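Local coordinates for protein soluble lytic murein transglycosylase (Escherichia coli, PDB 1QSA) that cleaves the beta-1,4 glycosidic bond between N-acetylmuramic acid and N-acetylglucosamine in peptidoglycan, forming a 1,6-anhydro bond in the muramic acid residue, at residues K14-D18 with N19-D23; V145-S149 with G150-P154; K273-D276 with D277-R281; I341-Q344 with L345-Q348; T561-G564 with N565-G568. One frame throughout, in Å; residues are numbered along the deposited sequence. Where two conformers were deposited one is given.

Contact 1 (K14-D18 with N19-D23); sequences KQAWD and NRQMD. With ACT (acetate ion), chain O.
R20 and M22 fold back from the turn after helix 3-18 to meet the indole of W17. Take R20 from its root: the bond to CB heads away from the helix, CG stands anti to the carbonyl carbon (chi1 -58°), and bends at chi2 and chi3 bring the chain round again. CD passes W17 O at 3.6 Å. Beyond it the guanidinium is turned 67° to the indole, and NH1 arrives at the edge of that ring, 3.5 Å from W17 CD1. M22 comes from a different side. Its SD lies over the centre of the R20 guanidinium, 3.7 Å above the plane, while CE sits over the indole face, 3.9 Å from the centroid of the five-membered ring, in a CH-pi contact; SD, oblique to that ring, adds a Met-aromatic one. Water 2 donates to W17 O and bonds weakly to NH1. The backbone beneath is a Schellman motif: R20 has positive phi, Q21 N bonds to A16 O at 2.9 Å and R20 N to W17 O at 3.0 Å. Beside it, N19 ND2 donates to Q21 OE1 at 3.2 Å. D48 binds both W17 NE1 and R20 NH1, holding the two side chains from outside. A leucine in place of W17 would probably leave D48 without one of its donors and M22 CE without a ring face to lie on. The turn thus joins helix 3-18 to helix 22-28, where V25 touches W17, and helix 38-48 packs against the same indole through L41 and Q45.

Contact 2 (V145-S149 with G150-P154); sequences VWRAS and GKQDP. With SO4 (sulfate ion), chain M.
S149 OG receives the backbone N-H of K151 at 3.0 Å, and the same hydroxyl gives its proton to W146 O at 2.6 Å, one turn back. OG reaches both because it stands between its own backbone N and carbonyl carbon (chi1 76°). Alongside, G150 N donates to R147 O at 3.2 Å. G150 has positive phi where the chain leaves helix 138-148; a CB there would collide with S149 O, so the turn calls for glycine. Two waters extend the network: water 3 links W146 NE1 to K151 O, and water 4 links R147 O to Q152 N. Further out, R147 runs fully extended, and its NH2 donates to O3 of a sulfate at 2.9 Å, the oxygen lying at the guanidinium edge. A182 N holds that sulfate too, and R147 NH1 bonds to Q179 O. Packing centres on Q152, laid across the W146 indole. Its CG sits almost squarely over the six-membered ring, 3.8 Å from the centroid and 9° off the normal, in a CH-pi contact. NE2 lies over the same ring, 3.3 Å from W146 CZ3, with the amide plane 77° from the indole. OE1 turns to the other neighbour and rests 3.4 Å from R147 CG. The S149 hydroxyl donates to W146 O and accepts from K151 N, and this double role ties the helix end to the loop, while the positive charge of R147 is consistent with its drawing an anion, here a sulfate probably from the crystallisation liquor.

Contact 3 (K273-D276 with D277-R281); sequences KWRD and DAIMR
D277, A278, I279 and M280 each send the backbone N-H four residues back, to K273, W274, R275 and D276, in the last regular turns of helix 269-280. On one side A278 CB sits over the W274 ring, toward its rim and 4.1 Å from CZ3. Water 5 lies above the same ring and donates to W274 O and to D277 OD2. That carboxylate is also taken by R281, one turn on: R281 NH2 meets D277 OD2 on its syn lone pair at 3.1 Å, and NE adds a weak bond. On another side R275 and I279 run side by side, pointing the same way, with R275 CG 3.8 Å from I279 CD1. R275 swings CG opposite its backbone N (chi1 174°) and bends at chi3, which turns its guanidinium back onto D276. R275 NE and NH2 both grip D276 OD1, at 3.0 and 3.2 Å, coming from the same face, with NE 45° out of the carboxylate plane. L262 O takes NH1. Helix 248-260 touches W274 and A278, while helix 285-298 lies against R275 and I279 and supplies R291, whose NE also bonds D276 OD1. Two arginines converging on a single carboxylate oxygen would be expected to keep D276 ionised, and the R281 salt bridge probably offsets the charge of D277.

Contact 4 (I341-Q344 with L345-Q348); sequences ILHQ and LMQQ
H343 and M346 have nearly the same first torsion, chi1 -81° and -75°, which puts each CG anti to its carbonyl carbon and lays the two side chains side by side, pointing the same way. They lie toward the C-terminal end of helix 335-346 in this alpha-superhelical protein. M346 stays extended at chi2 and carries SD alongside the imidazole, 3.9 Å from H343 CD2. The sulfur approaches the ring obliquely. The far end of the imidazole is fixed by E362, whose OE2 bonds NE2, and the flank shared by the two residues is covered by I360 from the same loop. A second pair is looser: L345 CD1 comes to 4.4 Å from I341 CG2; Y323 and A326 of helix 319-331 and A356 of helix 351-359 pack on L342 close by. In the backbone, L345 N to I341 O at 2.9 Å and M346 N to L342 O at 3.0 Å are ordinary helical bonds. Q347 N reaches Q344 O, three residues back, from 65° above the carbonyl plane, and Q348 N likewise takes L345 O. On the solvent side Q344 and Q347 lie next to each other, their amides steeply turned, and water 7 joins Q344 OE1 to Q347 NE2; both glutamines were modelled in two conformers, so this bridge is doubtful. Q348 closes the turn, its amide divided between two partners on helix 319-331, with OE1 bonded to R322 NH1 and NE2 to D319 OD1.

Contact 5 (T561-G564 with N565-G568); sequences TWLG and NSAG
N565 brings its ND2 to the edge of the W562 indole, close to the ring plane and 4.2 Å from CD1, while F581 meets the same indole edge-to-face. The asparagine amide lies beside T561, pointing the same way, with ND2 4.1 Å from the methyl CG2. Because CG is anti to the carbonyl carbon (chi1 -68°), the amide folds back along the helix, and its CG comes to 3.2 Å from T561 O. OD1 turns elsewhere, to N265 ND2. An alanine in place of N565 would probably leave N265 without its acceptor and uncover the indole edge near CD1. The backbone holds helical bonds to the end: N565 N to T561 O, S566 N to W562 O and A567 N to L563 O at 2.9 Å. A567 then takes positive phi and ends helix 556-566, within the transglycosylase SLT domain, of the lysozyme clan, away from the predicted active site. S566 OG bonds to the backbone O of Y618, the chain's last residue, and G568 pairs with Y618 through the backbone. Around this turn, helix 572-578 presses F575 against W562, L563 and S566, and helix 545-554 meets W562 through A554 and L563 through F547.

How the contacts relate
All five contacts are local, set at the last turns of helices and the bends that follow, and none touches another. Contacts 3 and 5 are the nearest pair, their centres about 24 Å apart and their nearest atoms about 12 Å. The loop after helix 248-260 serves both: L262 accepts from R275 and N265 donates to N565, so this loop meets both the helix 269-280 region and the transglycosylase domain. Between centres, contact 4 lies about 30 Å from contact 5, and contact 1, near the N-terminus, about 69 Å from contact 3, across the chain's centre. All lie away from E478, the predicted active-site residue; the acetate and sulfate at contacts 1 and 2 probably come from the crystallisation liquor.

Contact 1 (K14-D18 with N19-D23)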
# COMPACT_ATOMS: atom_id res chain seq x y z
N LYS A 14 -14.85 31.17 -3.50
CA LYS A 14 -13.61 30.54 -3.03
C LYS A 14 -12.42 31.47 -3.28
O LYS A 14 -11.52 31.57 -2.45
CB LYS A 14 -13.39 29.20 -3.73
CG LYS A 14 -14.28 28.11 -3.18
CD LYS A 14 -14.25 26.87 -4.08
CE LYS A 14 -12.87 26.22 -4.13
NZ LYS A 14 -12.92 24.95 -4.93
N GLN A 15 -12.43 32.16 -4.42
CA GLN A 15 -11.37 33.11 -4.75
C GLN A 15 -11.38 34.24 -3.71
O GLN A 15 -10.33 34.62 -3.21
CB GLN A 15 -11.61 33.67 -6.15
CG GLN A 15 -10.61 34.72 -6.62
CD GLN A 15 -10.94 35.24 -8.02
OE1 GLN A 15 -12.06 35.70 -8.29
NE2 GLN A 15 -9.97 35.17 -8.93
N ALA A 16 -12.57 34.74 -3.38
CA ALA A 16 -12.69 35.81 -2.39
C ALA A 16 -12.22 35.34 -1.01
O ALA A 16 -11.46 36.04 -0.32
CB ALA A 16 -14.14 36.30 -2.30
N TRP A 17 -12.68 34.15 -0.61
CA TRP A 17 -12.34 33.55 0.68
C TRP A 17 -10.83 33.33 0.80
O TRP A 17 -10.25 33.61 1.85
CB TRP A 17 -13.08 32.22 0.82
CG TRP A 17 -13.46 31.82 2.21
CD1 TRP A 17 -12.71 31.91 3.35
CD2 TRP A 17 -14.68 31.16 2.59
NE1 TRP A 17 -13.37 31.34 4.41
CE2 TRP A 17 -14.59 30.87 3.97
CE3 TRP A 17 -15.84 30.78 1.90
CZ2 TRP A 17 -15.61 30.22 4.67
CZ3 TRP A 17 -16.85 30.13 2.59
CH2 TRP A 17 -16.73 29.85 3.96
N ASP A 18 -10.18 32.90 -0.28
CA ASP A 18 -8.73 32.67 -0.27
C ASP A 18 -7.98 33.99 -0.02
O ASP A 18 -6.86 33.99 0.51
CB ASP A 18 -8.28 32.03 -1.59
CG ASP A 18 -8.64 30.55 -1.69
OD1 ASP A 18 -9.11 29.95 -0.71
OD2 ASP A 18 -8.43 29.98 -2.77
N ASN A 19 -8.58 35.10 -0.43
CA ASN A 19 -7.99 36.43 -0.26
C ASN A 19 -8.46 37.11 1.03
O ASN A 19 -8.11 38.27 1.28
CB ASN A 19 -8.40 37.34 -1.43
CG ASN A 19 -7.81 36.91 -2.75
OD1 ASN A 19 -6.76 36.27 -2.80
ND2 ASN A 19 -8.49 37.27 -3.83
N ARG A 20 -9.28 36.41 1.81
CA ARG A 20 -9.87 36.91 3.05
C ARG A 20 -10.75 38.14 2.83
O ARG A 20 -10.82 39.05 3.67
CB ARG A 20 -8.82 37.14 4.16
CG ARG A 20 -8.00 35.92 4.56
CD ARG A 20 -8.84 34.70 4.93
NE ARG A 20 -9.77 34.95 6.03
CZ ARG A 20 -10.60 34.04 6.53
NH1 ARG A 20 -10.61 32.80 6.05
NH2 ARG A 20 -11.41 34.36 7.53
N GLN A 21 -11.39 38.20 1.67
CA GLN A 21 -12.32 39.28 1.35
C GLN A 21 -13.64 38.78 1.90
O GLN A 21 -14.53 38.35 1.16
CB GLN A 21 -12.40 39.48 -0.16
CG GLN A 21 -11.15 40.09 -0.75
CD GLN A 21 -11.19 40.15 -2.26
OE1 GLN A 21 -10.84 39.19 -2.94
NE2 GLN A 21 -11.64 41.28 -2.79
N MET A 22 -13.75 38.84 3.22
CA MET A 22 -14.93 38.33 3.89
C MET A 22 -16.22 39.09 3.67
O MET A 22 -17.30 38.54 3.91
CB MET A 22 -14.62 38.09 5.37
CG MET A 22 -13.33 37.27 5.58
SD MET A 22 -13.22 35.79 4.50
CE MET A 22 -14.42 34.73 5.29
N ASP A 23 -16.12 40.34 3.22
CA ASP A 23 -17.31 41.11 2.92
C ASP A 23 -17.97 40.47 1.69
O ASP A 23 -19.19 40.29 1.65
CB ASP A 23 -16.99 42.62 2.71
CG ASP A 23 -15.94 42.89 1.63
OD1 ASP A 23 -15.08 42.03 1.34
OD2 ASP A 23 -15.96 44.02 1.10
C ACT O . -13.89 22.17 -2.64
O ACT O . -12.67 22.04 -2.43
OXT ACT O . -14.36 23.09 -3.33
CH3 ACT O . -14.85 21.15 -2.05
O HOH W 1 -7.67 34.12 -4.63
O HOH W 2 -8.58 31.85 3.56

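Contact 2 (V145-S149 with G150-P154)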
# COMPACT_ATOMS: atom_id res chain seq x y z
N VAL A 145 -2.31 8.87 33.78
CA VAL A 145 -3.28 8.71 34.88
C VAL A 145 -3.65 7.25 35.08
O VAL A 145 -3.90 6.81 36.22
CB VAL A 145 -4.56 9.61 34.72
CG1 VAL A 145 -4.17 11.09 34.75
CG2 VAL A 145 -5.34 9.27 33.45
N TRP A 146 -3.65 6.47 34.00
CA TRP A 146 -3.97 5.05 34.05
C TRP A 146 -2.95 4.36 34.94
O TRP A 146 -3.31 3.62 35.86
CB TRP A 146 -3.96 4.45 32.65
CG TRP A 146 -4.14 2.96 32.56
CD1 TRP A 146 -4.93 2.16 33.36
CD2 TRP A 146 -3.53 2.08 31.60
NE1 TRP A 146 -4.85 0.85 32.94
CE2 TRP A 146 -4.00 0.78 31.87
CE3 TRP A 146 -2.64 2.28 30.53
CZ2 TRP A 146 -3.61 -0.33 31.10
CZ3 TRP A 146 -2.25 1.19 29.78
CH2 TRP A 146 -2.74 -0.11 30.07
N ARG A 147 -1.67 4.63 34.69
CA ARG A 147 -0.61 4.04 35.50
C ARG A 147 -0.67 4.56 36.95
O ARG A 147 -0.49 3.79 37.89
CB ARG A 147 0.76 4.35 34.88
CG ARG A 147 1.93 3.77 35.67
CD ARG A 147 3.25 3.99 34.94
NE ARG A 147 4.38 3.42 35.68
CZ ARG A 147 5.63 3.36 35.23
NH1 ARG A 147 5.93 3.82 34.02
NH2 ARG A 147 6.58 2.83 35.99
N ALA A 148 -0.97 5.84 37.12
CA ALA A 148 -1.04 6.44 38.45
C ALA A 148 -2.16 5.86 39.32
O ALA A 148 -2.08 5.92 40.54
CB ALA A 148 -1.19 7.95 38.34
N SER A 149 -3.18 5.28 38.68
CA SER A 149 -4.32 4.70 39.38
C SER A 149 -4.02 3.37 40.07
O SER A 149 -4.79 2.94 40.93
CB SER A 149 -5.47 4.45 38.41
OG SER A 149 -5.19 3.30 37.63
N GLY A 150 -2.95 2.71 39.64
CA GLY A 150 -2.58 1.42 40.19
C GLY A 150 -3.27 0.29 39.45
O GLY A 150 -3.07 -0.88 39.77
N LYS A 151 -4.08 0.64 38.45
CA LYS A 151 -4.83 -0.36 37.70
C LYS A 151 -4.14 -0.87 36.44
O LYS A 151 -4.70 -1.70 35.72
CB LYS A 151 -6.23 0.17 37.34
CG LYS A 151 -7.11 0.58 38.53
CD LYS A 151 -7.32 -0.55 39.52
CE LYS A 151 -8.52 -0.27 40.43
NZ LYS A 151 -8.42 1.07 41.07
N GLN A 152 -2.95 -0.35 36.15
CA GLN A 152 -2.21 -0.80 34.97
C GLN A 152 -1.42 -2.06 35.33
O GLN A 152 -0.46 -2.00 36.10
CB GLN A 152 -1.25 0.28 34.48
CG GLN A 152 -0.44 -0.12 33.24
CD GLN A 152 0.60 0.92 32.87
OE1 GLN A 152 1.55 1.14 33.62
NE2 GLN A 152 0.41 1.56 31.73
N ASP A 153 -1.83 -3.20 34.78
CA ASP A 153 -1.18 -4.50 35.00
C ASP A 153 0.27 -4.37 34.50
O ASP A 153 0.49 -3.99 33.35
CB ASP A 153 -1.92 -5.58 34.19
CG ASP A 153 -1.38 -7.00 34.41
OD1 ASP A 153 -0.31 -7.19 35.04
OD2 ASP A 153 -2.03 -7.95 33.93
N PRO A 154 1.26 -4.65 35.37
CA PRO A 154 2.66 -4.54 34.91
C PRO A 154 2.94 -5.43 33.69
O PRO A 154 3.78 -5.11 32.86
CB PRO A 154 3.48 -4.93 36.15
CG PRO A 154 2.51 -5.74 36.98
CD PRO A 154 1.20 -5.04 36.79
S SO4 M . 6.27 1.70 39.83
O1 SO4 M . 5.69 0.35 39.72
O2 SO4 M . 7.74 1.61 39.76
O3 SO4 M . 5.76 2.56 38.75
O4 SO4 M . 5.90 2.28 41.14
O HOH W 3 -6.40 -1.71 33.41
O HOH W 4 -0.89 1.01 37.65

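Contact 3 (K273-D276 with D277-R281)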
# COMPACT_ATOMS: atom_id res chain seq x y z
N LYS A 273 25.69 -24.19 1.78
CA LYS A 273 25.37 -25.52 2.29
C LYS A 273 24.60 -25.40 3.61
O LYS A 273 23.61 -26.10 3.83
CB LYS A 273 26.67 -26.32 2.49
CG LYS A 273 26.47 -27.70 3.07
CD LYS A 273 27.81 -28.42 3.15
CE LYS A 273 27.68 -29.79 3.78
NZ LYS A 273 29.01 -30.48 3.86
N TRP A 274 25.06 -24.51 4.47
CA TRP A 274 24.42 -24.29 5.76
C TRP A 274 23.00 -23.76 5.53
O TRP A 274 22.05 -24.22 6.14
CB TRP A 274 25.22 -23.27 6.58
CG TRP A 274 24.71 -23.11 7.99
CD1 TRP A 274 25.13 -23.79 9.09
CD2 TRP A 274 23.66 -22.23 8.42
NE1 TRP A 274 24.40 -23.40 10.19
CE2 TRP A 274 23.49 -22.45 9.81
CE3 TRP A 274 22.84 -21.29 7.78
CZ2 TRP A 274 22.53 -21.76 10.57
CZ3 TRP A 274 21.88 -20.61 8.53
CH2 TRP A 274 21.74 -20.85 9.91
N ARG A 275 22.88 -22.80 4.62
CA ARG A 275 21.59 -22.19 4.28
C ARG A 275 20.60 -23.23 3.78
O ARG A 275 19.46 -23.28 4.24
CB ARG A 275 21.77 -21.11 3.21
CG ARG A 275 20.47 -20.51 2.68
CD ARG A 275 20.67 -19.85 1.32
NE ARG A 275 21.03 -20.85 0.32
CZ ARG A 275 21.89 -20.68 -0.68
NH1 ARG A 275 22.50 -19.52 -0.88
NH2 ARG A 275 22.13 -21.69 -1.51
N ASP A 276 21.04 -24.08 2.85
CA ASP A 276 20.13 -25.09 2.32
C ASP A 276 19.72 -26.15 3.32
O ASP A 276 18.60 -26.68 3.24
CB ASP A 276 20.69 -25.70 1.02
CG ASP A 276 20.66 -24.71 -0.14
OD1 ASP A 276 20.05 -23.63 -0.00
OD2 ASP A 276 21.25 -25.00 -1.19
N ASP A 277 20.60 -26.45 4.27
CA ASP A 277 20.27 -27.41 5.31
C ASP A 277 19.21 -26.75 6.21
O ASP A 277 18.23 -27.38 6.58
CB ASP A 277 21.52 -27.78 6.14
CG ASP A 277 21.18 -28.60 7.38
OD1 ASP A 277 21.02 -29.84 7.26
OD2 ASP A 277 21.06 -28.01 8.48
N ALA A 278 19.41 -25.47 6.51
CA ALA A 278 18.46 -24.72 7.34
C ALA A 278 17.08 -24.67 6.68
O ALA A 278 16.07 -24.95 7.32
CB ALA A 278 18.97 -23.31 7.60
N ILE A 279 17.05 -24.39 5.37
CA ILE A 279 15.77 -24.32 4.67
C ILE A 279 15.08 -25.69 4.59
O ILE A 279 13.86 -25.77 4.65
CB ILE A 279 15.90 -23.67 3.28
CG1 ILE A 279 16.49 -22.26 3.42
CG2 ILE A 279 14.52 -23.52 2.63
CD1 ILE A 279 16.86 -21.61 2.11
N MET A 280 15.87 -26.76 4.48
CA MET A 280 15.33 -28.12 4.43
C MET A 280 14.59 -28.46 5.73
O MET A 280 13.63 -29.23 5.73
CB MET A 280 16.44 -29.15 4.20
CG MET A 280 16.94 -29.23 2.76
SD MET A 280 15.66 -29.78 1.61
CE MET A 280 15.60 -31.55 1.99
N ARG A 281 15.03 -27.85 6.83
CA ARG A 281 14.44 -28.07 8.15
C ARG A 281 13.40 -27.01 8.52
O ARG A 281 12.84 -27.03 9.61
CB ARG A 281 15.54 -28.08 9.21
CG ARG A 281 16.51 -29.22 9.07
CD ARG A 281 17.24 -29.48 10.39
NE ARG A 281 18.55 -28.84 10.46
CZ ARG A 281 19.34 -28.89 11.52
NH1 ARG A 281 18.95 -29.52 12.63
NH2 ARG A 281 20.52 -28.28 11.50
O HOH W 5 21.85 -25.24 8.85

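Contact 4 (I341-Q344 with L345-Q348)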
# COMPACT_ATOMS: atom_id res chain seq x y z
N ILE A 341 -2.33 -28.57 -16.90
CA ILE A 341 -2.11 -27.51 -15.91
C ILE A 341 -2.19 -26.16 -16.60
O ILE A 341 -2.85 -25.24 -16.11
CB ILE A 341 -0.73 -27.63 -15.19
CG1 ILE A 341 -0.69 -28.88 -14.30
CG2 ILE A 341 -0.46 -26.35 -14.34
CD1 ILE A 341 0.69 -29.16 -13.69
N LEU A 342 -1.50 -26.04 -17.74
CA LEU A 342 -1.48 -24.79 -18.52
C LEU A 342 -2.89 -24.44 -18.99
O LEU A 342 -3.30 -23.29 -18.91
CB LEU A 342 -0.52 -24.92 -19.71
CG LEU A 342 0.96 -25.09 -19.33
CD1 LEU A 342 1.80 -25.15 -20.60
CD2 LEU A 342 1.43 -23.91 -18.44
N HIS A 343 -3.66 -25.43 -19.45
CA HIS A 343 -5.02 -25.16 -19.90
C HIS A 343 -5.91 -24.72 -18.75
O HIS A 343 -6.79 -23.88 -18.93
CB HIS A 343 -5.60 -26.38 -20.64
CG HIS A 343 -5.16 -26.48 -22.07
ND1 HIS A 343 -4.70 -27.66 -22.63
CD2 HIS A 343 -5.11 -25.56 -23.06
CE1 HIS A 343 -4.38 -27.45 -23.89
NE2 HIS A 343 -4.63 -26.18 -24.18
N GLN A 344 -5.69 -25.28 -17.56
CA GLN A 344 -6.48 -24.87 -16.38
C GLN A 344 -6.13 -23.43 -16.03
O GLN A 344 -7.00 -22.64 -15.67
CB GLN A 344 -6.22 -25.80 -15.20
CG GLN A 344 -6.97 -27.11 -15.29
CD GLN A 344 -8.46 -26.89 -15.52
OE1 GLN A 344 -9.18 -26.44 -14.63
NE2 GLN A 344 -8.92 -27.19 -16.73
N LEU A 345 -4.85 -23.08 -16.13
CA LEU A 345 -4.40 -21.73 -15.83
C LEU A 345 -5.01 -20.71 -16.78
O LEU A 345 -5.42 -19.63 -16.36
CB LEU A 345 -2.87 -21.65 -15.88
CG LEU A 345 -2.12 -22.03 -14.60
CD1 LEU A 345 -0.62 -21.97 -14.87
CD2 LEU A 345 -2.49 -21.06 -13.48
N MET A 346 -5.10 -21.06 -18.06
CA MET A 346 -5.66 -20.19 -19.08
C MET A 346 -7.12 -19.79 -18.82
O MET A 346 -7.59 -18.79 -19.35
CB MET A 346 -5.55 -20.84 -20.46
CG MET A 346 -4.15 -20.82 -21.05
SD MET A 346 -4.03 -21.87 -22.53
CE MET A 346 -5.06 -20.99 -23.68
N GLN A 347 -7.83 -20.61 -18.04
CA GLN A 347 -9.23 -20.33 -17.72
C GLN A 347 -9.35 -19.20 -16.71
O GLN A 347 -10.43 -18.63 -16.52
CB GLN A 347 -9.90 -21.59 -17.17
CG GLN A 347 -10.04 -22.71 -18.20
CD GLN A 347 -10.61 -24.00 -17.64
OE1 GLN A 347 -10.50 -25.06 -18.26
NE2 GLN A 347 -11.23 -23.92 -16.47
N GLN A 348 -8.23 -18.89 -16.05
CA GLN A 348 -8.19 -17.85 -15.03
C GLN A 348 -7.75 -16.50 -15.57
O GLN A 348 -7.42 -16.36 -16.74
CB GLN A 348 -7.28 -18.28 -13.88
CG GLN A 348 -7.69 -19.61 -13.25
CD GLN A 348 -6.62 -20.20 -12.35
OE1 GLN A 348 -6.56 -21.42 -12.15
NE2 GLN A 348 -5.75 -19.35 -11.79
O HOH W 6 -8.93 -23.12 -13.76
O HOH W 7 -11.77 -26.67 -15.95

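Contact 5 (T561-G564 with N565-G568)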
# COMPACT_ATOMS: atom_id res chain seq x y z
N THR A 561 21.86 -4.77 -11.67
CA THR A 561 22.30 -5.77 -10.69
C THR A 561 21.57 -7.11 -10.92
O THR A 561 22.19 -8.17 -10.97
CB THR A 561 22.04 -5.27 -9.25
OG1 THR A 561 22.89 -4.15 -9.01
CG2 THR A 561 22.34 -6.36 -8.22
N TRP A 562 20.25 -7.06 -11.06
CA TRP A 562 19.49 -8.27 -11.30
C TRP A 562 19.91 -8.99 -12.57
O TRP A 562 20.03 -10.22 -12.58
CB TRP A 562 18.00 -7.92 -11.33
CG TRP A 562 17.51 -7.41 -10.00
CD1 TRP A 562 18.13 -7.57 -8.78
CD2 TRP A 562 16.33 -6.65 -9.75
NE1 TRP A 562 17.39 -6.95 -7.79
CE2 TRP A 562 16.29 -6.37 -8.36
CE3 TRP A 562 15.29 -6.16 -10.57
CZ2 TRP A 562 15.25 -5.63 -7.77
CZ3 TRP A 562 14.25 -5.42 -9.97
CH2 TRP A 562 14.25 -5.17 -8.59
N LEU A 563 20.19 -8.23 -13.63
CA LEU A 563 20.62 -8.84 -14.89
C LEU A 563 22.02 -9.44 -14.76
O LEU A 563 22.32 -10.46 -15.37
CB LEU A 563 20.55 -7.82 -16.03
CG LEU A 563 19.13 -7.65 -16.60
CD1 LEU A 563 19.06 -6.41 -17.51
CD2 LEU A 563 18.76 -8.93 -17.36
N GLY A 564 22.84 -8.83 -13.90
CA GLY A 564 24.18 -9.35 -13.66
C GLY A 564 24.10 -10.67 -12.89
O GLY A 564 24.95 -11.55 -13.05
N ASN A 565 23.04 -10.81 -12.08
CA ASN A 565 22.82 -12.02 -11.28
C ASN A 565 22.37 -13.21 -12.14
O ASN A 565 22.94 -14.29 -12.05
CB ASN A 565 21.76 -11.76 -10.19
CG ASN A 565 22.24 -10.79 -9.11
OD1 ASN A 565 23.43 -10.51 -8.98
ND2 ASN A 565 21.29 -10.30 -8.31
N SER A 566 21.35 -13.01 -12.98
CA SER A 566 20.85 -14.08 -13.85
C SER A 566 21.90 -14.38 -14.92
O SER A 566 22.08 -15.53 -15.32
CB SER A 566 19.49 -13.69 -14.46
OG SER A 566 19.49 -12.34 -14.91
N ALA A 567 22.57 -13.33 -15.39
CA ALA A 567 23.67 -13.45 -16.35
C ALA A 567 23.41 -14.22 -17.66
O ALA A 567 24.29 -14.94 -18.14
CB ALA A 567 24.90 -14.02 -15.64
N GLY A 568 22.22 -14.04 -18.23
CA GLY A 568 21.87 -14.68 -19.49
C GLY A 568 21.52 -16.16 -19.45
O GLY A 568 21.35 -16.78 -20.50